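Long-range contacts in DNA photolyase (Agrobacterium tumefaciens, PDB 4U63), which probably repairs cyclobutane pyrimidine dimers in ultraviolet-damaged DNA with light energy, using FAD as catalytic cofactor and methenyltetrahydrofolate as antenna chromophore: residues Q70-H75 with T390-D395; D221-G226 with L260-A265. All blocks are in the same frame, centred on the assembly; numbering follows the deposited sequence.

Contact 1. Residues Q70-H75 with T390-D395; sequences QEWWLH and TLVDAD. With FAD (flavin-adenine dinucleotide), chain C.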
loop_
_atom_site.group_PDB
_atom_site.type_symbol
_atom_site.label_atom_id
_atom_site.label_comp_id
_atom_site.label_asym_id
_atom_site.label_seq_id
_atom_site.Cartn_x
_atom_site.Cartn_y
_atom_site.Cartn_z
ATOM N N GLN A 70 -2.124 6.221 -7.208
ATOM C CA GLN A 70 -1.643 6.875 -5.999
ATOM C C GLN A 70 -1.519 8.404 -6.158
ATOM O O GLN A 70 -1.575 9.138 -5.168
ATOM C CB GLN A 70 -0.329 6.250 -5.557
ATOM C CG GLN A 70 -0.102 6.357 -4.071
ATOM C CD GLN A 70 0.875 5.315 -3.582
ATOM O OE1 GLN A 70 2.067 5.417 -3.841
ATOM N NE2 GLN A 70 0.373 4.300 -2.885
ATOM N N GLU A 71 -1.346 8.875 -7.394
ATOM C CA GLU A 71 -1.389 10.320 -7.675
ATOM C C GLU A 71 -2.800 10.872 -7.449
ATOM O O GLU A 71 -2.961 11.957 -6.888
ATOM C CB GLU A 71 -0.916 10.619 -9.096
ATOM C CG GLU A 71 0.583 10.455 -9.273
ATOM C CD GLU A 71 1.046 10.692 -10.690
ATOM O OE1 GLU A 71 0.238 10.578 -11.630
ATOM O OE2 GLU A 71 2.236 10.987 -10.872
ATOM N N TRP A 72 -3.816 10.122 -7.878
ATOM C CA TRP A 72 -5.201 10.466 -7.556
ATOM C C TRP A 72 -5.363 10.554 -6.047
ATOM O O TRP A 72 -5.935 11.519 -5.538
ATOM C CB TRP A 72 -6.172 9.433 -8.128
ATOM C CG TRP A 72 -7.604 9.675 -7.801
ATOM C CD1 TRP A 72 -8.497 10.360 -8.555
ATOM C CD2 TRP A 72 -8.317 9.220 -6.641
ATOM N NE1 TRP A 72 -9.720 10.370 -7.942
ATOM C CE2 TRP A 72 -9.644 9.677 -6.765
ATOM C CE3 TRP A 72 -7.964 8.473 -5.510
ATOM C CZ2 TRP A 72 -10.623 9.415 -5.802
ATOM C CZ3 TRP A 72 -8.940 8.212 -4.545
ATOM C CH2 TRP A 72 -10.254 8.682 -4.701
ATOM N N TRP A 73 -4.847 9.548 -5.343
ATOM C CA TRP A 73 -4.904 9.511 -3.885
ATOM C C TRP A 73 -4.212 10.735 -3.272
ATOM O O TRP A 73 -4.770 11.412 -2.390
ATOM C CB TRP A 73 -4.278 8.220 -3.335
ATOM C CG TRP A 73 -4.597 8.044 -1.894
ATOM C CD1 TRP A 73 -3.955 8.621 -0.839
ATOM C CD2 TRP A 73 -5.676 7.283 -1.341
ATOM N NE1 TRP A 73 -4.555 8.255 0.338
ATOM C CE2 TRP A 73 -5.613 7.432 0.062
ATOM C CE3 TRP A 73 -6.686 6.478 -1.894
ATOM C CZ2 TRP A 73 -6.520 6.807 0.926
ATOM C CZ3 TRP A 73 -7.581 5.853 -1.029
ATOM C CH2 TRP A 73 -7.493 6.029 0.363
ATOM N N LEU A 74 -3.004 11.019 -3.746
ATOM C CA LEU A 74 -2.197 12.101 -3.190
ATOM C C LEU A 74 -2.871 13.452 -3.324
ATOM O O LEU A 74 -2.838 14.247 -2.395
ATOM C CB LEU A 74 -0.817 12.153 -3.844
ATOM C CG LEU A 74 0.101 13.297 -3.380
ATOM C CD1 LEU A 74 0.472 13.119 -1.921
ATOM C CD2 LEU A 74 1.359 13.395 -4.228
ATOM N N HIS A 75 -3.463 13.721 -4.485
ATOM C CA HIS A 75 -4.172 14.978 -4.684
ATOM C C HIS A 75 -5.196 15.205 -3.570
ATOM O O HIS A 75 -5.202 16.238 -2.891
ATOM C CB HIS A 75 -4.889 14.982 -6.024
ATOM C CG HIS A 75 -5.688 16.216 -6.265
ATOM N ND1 HIS A 75 -5.195 17.297 -6.964
ATOM C CD2 HIS A 75 -6.944 16.553 -5.884
ATOM C CE1 HIS A 75 -6.114 18.243 -7.009
ATOM N NE2 HIS A 75 -7.185 17.816 -6.361
ATOM N N THR A 390 -1.395 0.986 -10.491
ATOM C CA THR A 390 -2.856 0.820 -10.404
ATOM C C THR A 390 -3.440 0.709 -8.995
ATOM O O THR A 390 -4.643 0.900 -8.820
ATOM C CB THR A 390 -3.304 -0.411 -11.205
ATOM O OG1 THR A 390 -2.547 -1.554 -10.790
ATOM C CG2 THR A 390 -3.094 -0.180 -12.700
ATOM N N LEU A 391 -2.603 0.391 -8.013
ATOM C CA LEU A 391 -3.039 0.311 -6.617
ATOM C C LEU A 391 -2.966 1.650 -5.917
ATOM O O LEU A 391 -1.917 2.279 -5.900
ATOM C CB LEU A 391 -2.161 -0.654 -5.826
ATOM C CG LEU A 391 -2.259 -2.158 -6.124
ATOM C CD1 LEU A 391 -1.126 -2.904 -5.421
ATOM C CD2 LEU A 391 -3.614 -2.706 -5.691
ATOM N N VAL A 392 -4.082 2.079 -5.314
ATOM C CA VAL A 392 -4.029 3.228 -4.410
ATOM C C VAL A 392 -3.136 2.933 -3.183
ATOM O O VAL A 392 -2.567 3.861 -2.613
ATOM C CB VAL A 392 -5.415 3.757 -3.974
ATOM C CG1 VAL A 392 -6.133 4.400 -5.165
ATOM C CG2 VAL A 392 -6.278 2.684 -3.320
ATOM N N ASP A 393 -3.009 1.656 -2.812
ATOM C CA ASP A 393 -2.186 1.246 -1.648
ATOM C C ASP A 393 -0.770 0.810 -1.986
ATOM O O ASP A 393 -0.068 0.286 -1.106
ATOM C CB ASP A 393 -2.904 0.169 -0.777
ATOM C CG ASP A 393 -3.034 -1.205 -1.459
ATOM O OD1 ASP A 393 -2.317 -1.532 -2.436
ATOM O OD2 ASP A 393 -3.892 -1.983 -0.998
ATOM N N ALA A 394 -0.328 1.040 -3.232
ATOM C CA ALA A 394 1.001 0.611 -3.646
ATOM C C ALA A 394 2.036 0.982 -2.596
ATOM O O ALA A 394 2.165 2.156 -2.220
ATOM C CB ALA A 394 1.374 1.207 -4.990
ATOM N N ASP A 395 2.780 -0.024 -2.141
ATOM C CA ASP A 395 3.750 0.150 -1.072
ATOM C C ASP A 395 5.076 -0.491 -1.490
ATOM O O ASP A 395 5.085 -1.627 -1.972
ATOM C CB ASP A 395 3.197 -0.456 0.219
ATOM C CG ASP A 395 4.089 -0.212 1.389
ATOM O OD1 ASP A 395 5.080 -0.967 1.525
ATOM O OD2 ASP A 395 3.811 0.751 2.154
HETATM P PA FAD C . -6.965 -6.087 5.886
HETATM O O1A FAD C . -7.267 -7.542 5.720
HETATM O O2A FAD C . -7.986 -5.210 6.531
HETATM O O5B FAD C . -5.546 -6.004 6.631
HETATM C C5B FAD C . -5.170 -4.877 7.431
HETATM C C4B FAD C . -3.836 -4.292 6.991
HETATM O O4B FAD C . -2.786 -5.252 7.102
HETATM C C3B FAD C . -3.817 -3.846 5.547
HETATM O O3B FAD C . -4.446 -2.566 5.368
HETATM C C2B FAD C . -2.336 -3.857 5.240
HETATM O O2B FAD C . -1.693 -2.666 5.698
HETATM C C1B FAD C . -1.836 -5.029 6.047
HETATM N N9A FAD C . -1.729 -6.289 5.279
HETATM C C8A FAD C . -2.685 -7.227 5.159
HETATM N N7A FAD C . -2.257 -8.270 4.418
HETATM C C5A FAD C . -0.979 -8.013 4.064
HETATM C C6A FAD C . 0.042 -8.707 3.275
HETATM N N6A FAD C . -0.227 -9.907 2.722
HETATM N N1A FAD C . 1.237 -8.090 3.131
HETATM C C2A FAD C . 1.494 -6.881 3.680
HETATM N N3A FAD C . 0.594 -6.198 4.417
HETATM C C4A FAD C . -0.635 -6.709 4.631
HETATM N N1 FAD C . -0.488 -4.414 0.462
HETATM C C2 FAD C . -0.206 -3.092 0.479
HETATM O O2 FAD C . -0.499 -2.457 1.517
HETATM N N3 FAD C . 0.376 -2.469 -0.577
HETATM C C4 FAD C . 0.711 -3.133 -1.712
HETATM O O4 FAD C . 1.265 -2.553 -2.682
HETATM C C4X FAD C . 0.420 -4.578 -1.801
HETATM N N5 FAD C . 0.694 -5.330 -2.908
HETATM C C5X FAD C . 0.428 -6.668 -2.930
HETATM C C6 FAD C . 0.733 -7.441 -4.043
HETATM C C7 FAD C . 0.452 -8.811 -4.081
HETATM C C7M FAD C . 0.790 -9.635 -5.302
HETATM C C8 FAD C . -0.190 -9.461 -2.917
HETATM C C8M FAD C . -0.512 -10.939 -2.899
HETATM C C9 FAD C . -0.495 -8.704 -1.817
HETATM C C9A FAD C . -0.218 -7.335 -1.755
HETATM N N10 FAD C . -0.547 -6.555 -0.608
HETATM C C10 FAD C . -0.227 -5.186 -0.611
HETATM C "C1'" FAD C . -1.119 -7.148 0.607
HETATM C "C2'" FAD C . -2.620 -7.210 0.786
HETATM O "O2'" FAD C . -3.206 -7.857 -0.349
HETATM C "C3'" FAD C . -3.228 -5.841 1.021
HETATM O "O3'" FAD C . -2.591 -5.183 2.112
HETATM C "C4'" FAD C . -4.719 -6.005 1.314
HETATM O "O4'" FAD C . -5.379 -6.458 0.135
HETATM C "C5'" FAD C . -5.295 -4.676 1.759
HETATM O "O5'" FAD C . -6.699 -4.769 2.042
HETATM P P FAD C . -7.215 -4.385 3.514
HETATM O O1P FAD C . -8.700 -4.485 3.521
HETATM O O2P FAD C . -6.648 -3.059 3.937
HETATM O O3P FAD C . -6.562 -5.550 4.408
HETATM O O HOH W 1 -0.604 3.721 -7.896
#

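Contact 2. Residues D221-G226 with L260-A265; sequences DIWTPG and LSPHLA. With FAD (flavin-adenine dinucleotide), chain C.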
loop_
_atom_site.group_PDB
_atom_site.type_symbol
_atom_site.label_atom_id
_atom_site.label_comp_id
_atom_site.label_asym_id
_atom_site.label_seq_id
_atom_site.Cartn_x
_atom_site.Cartn_y
_atom_site.Cartn_z
ATOM N N ASP A 221 -16.385 5.887 -4.976
ATOM C CA ASP A 221 -17.404 4.966 -4.457
ATOM C C ASP A 221 -16.861 4.166 -3.286
ATOM O O ASP A 221 -17.620 3.743 -2.403
ATOM C CB ASP A 221 -17.883 3.991 -5.548
ATOM C CG ASP A 221 -18.646 4.678 -6.669
ATOM O OD1 ASP A 221 -19.150 5.806 -6.470
ATOM O OD2 ASP A 221 -18.754 4.077 -7.758
ATOM N N ILE A 222 -15.543 3.954 -3.298
ATOM C CA ILE A 222 -14.850 3.176 -2.296
ATOM C C ILE A 222 -14.013 4.024 -1.333
ATOM O O ILE A 222 -13.910 3.697 -0.148
ATOM C CB ILE A 222 -13.875 2.181 -2.977
ATOM C CG1 ILE A 222 -14.558 1.426 -4.132
ATOM C CG2 ILE A 222 -13.284 1.215 -1.958
ATOM C CD1 ILE A 222 -15.794 0.639 -3.745
ATOM N N TRP A 223 -13.410 5.094 -1.842
ATOM C CA TRP A 223 -12.355 5.794 -1.117
ATOM C C TRP A 223 -12.649 7.247 -0.798
ATOM O O TRP A 223 -13.256 7.953 -1.598
ATOM C CB TRP A 223 -11.075 5.758 -1.951
ATOM C CG TRP A 223 -10.617 4.385 -2.287
ATOM C CD1 TRP A 223 -10.482 3.849 -3.529
ATOM C CD2 TRP A 223 -10.226 3.368 -1.363
ATOM N NE1 TRP A 223 -10.033 2.553 -3.438
ATOM C CE2 TRP A 223 -9.868 2.232 -2.118
ATOM C CE3 TRP A 223 -10.151 3.304 0.033
ATOM C CZ2 TRP A 223 -9.433 1.035 -1.519
ATOM C CZ3 TRP A 223 -9.727 2.129 0.627
ATOM C CH2 TRP A 223 -9.370 1.002 -0.149
ATOM N N THR A 224 -12.178 7.672 0.378
ATOM C CA THR A 224 -12.168 9.079 0.799
ATOM C C THR A 224 -10.766 9.343 1.348
ATOM O O THR A 224 -10.511 9.158 2.541
ATOM C CB THR A 224 -13.248 9.344 1.866
ATOM O OG1 THR A 224 -14.521 9.005 1.325
ATOM C CG2 THR A 224 -13.281 10.808 2.308
ATOM N N PRO A 225 -9.832 9.745 0.475
ATOM C CA PRO A 225 -8.460 9.929 0.948
ATOM C C PRO A 225 -8.325 10.987 2.036
ATOM O O PRO A 225 -9.061 11.968 2.052
ATOM C CB PRO A 225 -7.716 10.358 -0.321
ATOM C CG PRO A 225 -8.467 9.694 -1.404
ATOM C CD PRO A 225 -9.901 9.883 -0.990
ATOM N N GLY A 226 -7.388 10.741 2.944
ATOM C CA GLY A 226 -7.069 11.666 4.010
ATOM C C GLY A 226 -7.314 11.073 5.374
ATOM O O GLY A 226 -7.861 9.978 5.503
ATOM N N LEU A 260 -8.103 -0.380 5.000
ATOM C CA LEU A 260 -7.217 0.627 5.547
ATOM C C LEU A 260 -5.924 0.782 4.735
ATOM O O LEU A 260 -5.186 1.756 4.936
ATOM C CB LEU A 260 -6.872 0.286 6.998
ATOM C CG LEU A 260 -7.989 0.601 8.002
ATOM C CD1 LEU A 260 -7.660 -0.045 9.344
ATOM C CD2 LEU A 260 -8.193 2.105 8.169
ATOM N N SER A 261 -5.648 -0.155 3.820
ATOM C CA SER A 261 -4.305 -0.226 3.205
ATOM C C SER A 261 -3.795 1.088 2.583
ATOM O O SER A 261 -2.647 1.452 2.829
ATOM C CB SER A 261 -4.175 -1.398 2.209
ATOM O OG SER A 261 -5.134 -1.334 1.167
ATOM N N PRO A 262 -4.630 1.808 1.790
ATOM C CA PRO A 262 -4.069 3.040 1.217
ATOM C C PRO A 262 -3.904 4.167 2.230
ATOM O O PRO A 262 -3.052 5.036 2.053
ATOM C CB PRO A 262 -5.088 3.424 0.146
ATOM C CG PRO A 262 -6.368 2.897 0.679
ATOM C CD PRO A 262 -6.022 1.598 1.340
ATOM N N HIS A 263 -4.712 4.143 3.289
ATOM C CA HIS A 263 -4.567 5.098 4.380
ATOM C C HIS A 263 -3.264 4.846 5.143
ATOM O O HIS A 263 -2.568 5.783 5.491
ATOM C CB HIS A 263 -5.776 5.042 5.316
ATOM C CG HIS A 263 -7.054 5.452 4.661
ATOM N ND1 HIS A 263 -7.321 6.756 4.323
ATOM C CD2 HIS A 263 -8.139 4.734 4.281
ATOM C CE1 HIS A 263 -8.518 6.830 3.769
ATOM N NE2 HIS A 263 -9.034 5.615 3.731
ATOM N N LEU A 264 -2.949 3.576 5.378
ATOM C CA LEU A 264 -1.687 3.183 6.026
ATOM C C LEU A 264 -0.495 3.525 5.142
ATOM O O LEU A 264 0.507 4.063 5.621
ATOM C CB LEU A 264 -1.695 1.686 6.388
ATOM C CG LEU A 264 -2.476 1.318 7.653
ATOM C CD1 LEU A 264 -2.769 -0.172 7.704
ATOM C CD2 LEU A 264 -1.727 1.744 8.908
ATOM N N ALA A 265 -0.617 3.243 3.851
ATOM C CA ALA A 265 0.450 3.535 2.880
ATOM C C ALA A 265 0.773 5.027 2.808
ATOM O O ALA A 265 1.935 5.416 2.715
ATOM C CB ALA A 265 0.046 3.032 1.507
HETATM P PA FAD C . -6.965 -6.087 5.886
HETATM O O1A FAD C . -7.267 -7.542 5.720
HETATM O O2A FAD C . -7.986 -5.210 6.531
HETATM O O5B FAD C . -5.546 -6.004 6.631
HETATM C C5B FAD C . -5.170 -4.877 7.431
HETATM C C4B FAD C . -3.836 -4.292 6.991
HETATM O O4B FAD C . -2.786 -5.252 7.102
HETATM C C3B FAD C . -3.817 -3.846 5.547
HETATM O O3B FAD C . -4.446 -2.566 5.368
HETATM C C2B FAD C . -2.336 -3.857 5.240
HETATM O O2B FAD C . -1.693 -2.666 5.698
HETATM C C1B FAD C . -1.836 -5.029 6.047
HETATM N N9A FAD C . -1.729 -6.289 5.279
HETATM C C8A FAD C . -2.685 -7.227 5.159
HETATM N N7A FAD C . -2.257 -8.270 4.418
HETATM C C5A FAD C . -0.979 -8.013 4.064
HETATM C C6A FAD C . 0.042 -8.707 3.275
HETATM N N6A FAD C . -0.227 -9.907 2.722
HETATM N N1A FAD C . 1.237 -8.090 3.131
HETATM C C2A FAD C . 1.494 -6.881 3.680
HETATM N N3A FAD C . 0.594 -6.198 4.417
HETATM C C4A FAD C . -0.635 -6.709 4.631
HETATM N N1 FAD C . -0.488 -4.414 0.462
HETATM C C2 FAD C . -0.206 -3.092 0.479
HETATM O O2 FAD C . -0.499 -2.457 1.517
HETATM N N3 FAD C . 0.376 -2.469 -0.577
HETATM C C4 FAD C . 0.711 -3.133 -1.712
HETATM O O4 FAD C . 1.265 -2.553 -2.682
HETATM C C4X FAD C . 0.420 -4.578 -1.801
HETATM N N5 FAD C . 0.694 -5.330 -2.908
HETATM C C5X FAD C . 0.428 -6.668 -2.930
HETATM C C6 FAD C . 0.733 -7.441 -4.043
HETATM C C7 FAD C . 0.452 -8.811 -4.081
HETATM C C7M FAD C . 0.790 -9.635 -5.302
HETATM C C8 FAD C . -0.190 -9.461 -2.917
HETATM C C8M FAD C . -0.512 -10.939 -2.899
HETATM C C9 FAD C . -0.495 -8.704 -1.817
HETATM C C9A FAD C . -0.218 -7.335 -1.755
HETATM N N10 FAD C . -0.547 -6.555 -0.608
HETATM C C10 FAD C . -0.227 -5.186 -0.611
HETATM C "C1'" FAD C . -1.119 -7.148 0.607
HETATM C "C2'" FAD C . -2.620 -7.210 0.786
HETATM O "O2'" FAD C . -3.206 -7.857 -0.349
HETATM C "C3'" FAD C . -3.228 -5.841 1.021
HETATM O "O3'" FAD C . -2.591 -5.183 2.112
HETATM C "C4'" FAD C . -4.719 -6.005 1.314
HETATM O "O4'" FAD C . -5.379 -6.458 0.135
HETATM C "C5'" FAD C . -5.295 -4.676 1.759
HETATM O "O5'" FAD C . -6.699 -4.769 2.042
HETATM P P FAD C . -7.215 -4.385 3.514
HETATM O O1P FAD C . -8.700 -4.485 3.521
HETATM O O2P FAD C . -6.648 -3.059 3.937
HETATM O O3P FAD C . -6.562 -5.550 4.408
HETATM O O HOH W 2 -11.466 5.846 2.507
#

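Contact 1. Residues Q70-H75 with T390-D395
Gln70 reaches from helix 68-87 into the turn Leu391-Ala394, and its side-chain amide grips two backbone carbonyls there. Its CG stands anti to the backbone N (chi1 -152°), and the extended chain beyond carries the amide across to the turn. NE2 donates to Val392 O at 3.0 Å and to Ala394 O at 2.9 Å, and both bonds are close to straight. Both acceptors lie nearly in the plane of the Gln70 amide, but they are met differently. NE2 sits on a lone pair of Ala394 O, in the carbonyl plane. At Val392 O it stands well above that plane. Gln70 OE1 is bonded to Leu66 N, which helps fix the rotation of the amide. Water 1 accepts from Gln70 N and donates to Leu391 O, a second polar bridge between helix and turn.

Beside the amide the contact is apolar. The side chains of Val392 and Trp73 cross at about a right angle, with Val392 CB 3.7 Å from Trp73 CE3. The indole approaches obliquely, and its NE1 is held by Glu268.

The far side of the turn holds the flavin of FAD. FAD N3 donates to Asp393 O at 2.8 Å, and Asp395 N donates to FAD O4 at 3.0 Å. Asp393 OD2 is hydrogen-bonded to Ser261 OG and forms a salt bridge with Arg365. Gln70 is thus a second-shell residue. Its bond to Ala394 O holds the same peptide whose N-H, Asp395 N, meets FAD O4. With the bond to Val392 O it probably steadies the turn that presents Asp393 O.

Contact 2. Residues D221-G226 with L260-A265
Trp223 lays one face of its indole against Pro262 of helix 261-265. Pro262 CG stands 3.8 Å from the centroid of the six-membered ring, 25° off its normal, a CH-pi contact. The two side chains cross at about a right angle. CZ3 is the nearest ring atom, 3.4 Å from Pro262 CG. The opposite face is covered by Ile222 CG2, over its centre, so the indole is clamped between its sequence neighbour and the proline. The CG of Trp223 lies anti to the carbonyl carbon (chi1 -58°), which brings the six-membered ring over Pro262. Its NE1 bonds to His357 O.

Thr224 meets His263 through its backbone. Its carbonyl O lies at the edge of the imidazole, near the ring plane, 3.3 Å from His263 CE1. Water 2 accepts from Thr224 N and also bonds to His263 NE2 at 2.7 Å, tying the loop to the ring edge.

The helix of this contact belongs to the FAD site of the photolyase fold. The backbone N of Ser261 makes a weak hydrogen bond of 3.1 Å to FAD O2P, a phosphate oxygen. Leu264 CD1 packs near the ribose oxygen FAD O2B.

Pro225 comes next, with its CA 4.2 Å from His263 CE1, while its ring packs on Trp72 and Trp73 of helix 68-87. Gly226 is the N-cap of helix 227-238. Its carbonyl O lies obliquely to the imidazole, 3.5 Å from His263 ND1, and that nitrogen is hydrogen-bonded to Glu268 OE1.

Both contacts are buried near the centre of the chain, though contact 2 reaches the surface at Thr224. They meet directly. Trp73 of contact 1 packs on Pro262 of contact 2 and stacks edge-to-face with His263, while the Asp393-Ser261 pair makes a polar junction between them. Glu268 serves both, holding Trp73 and His263. Their chemistry differs. In contact 1 direct side-chain-to-backbone hydrogen bonds join a helix to a turn. Contact 2 relies on ring packing and a water bridge to join a loop to a helix. Each backs a different part of FAD: contact 1 the flavin, contact 2 the phosphate and ribose.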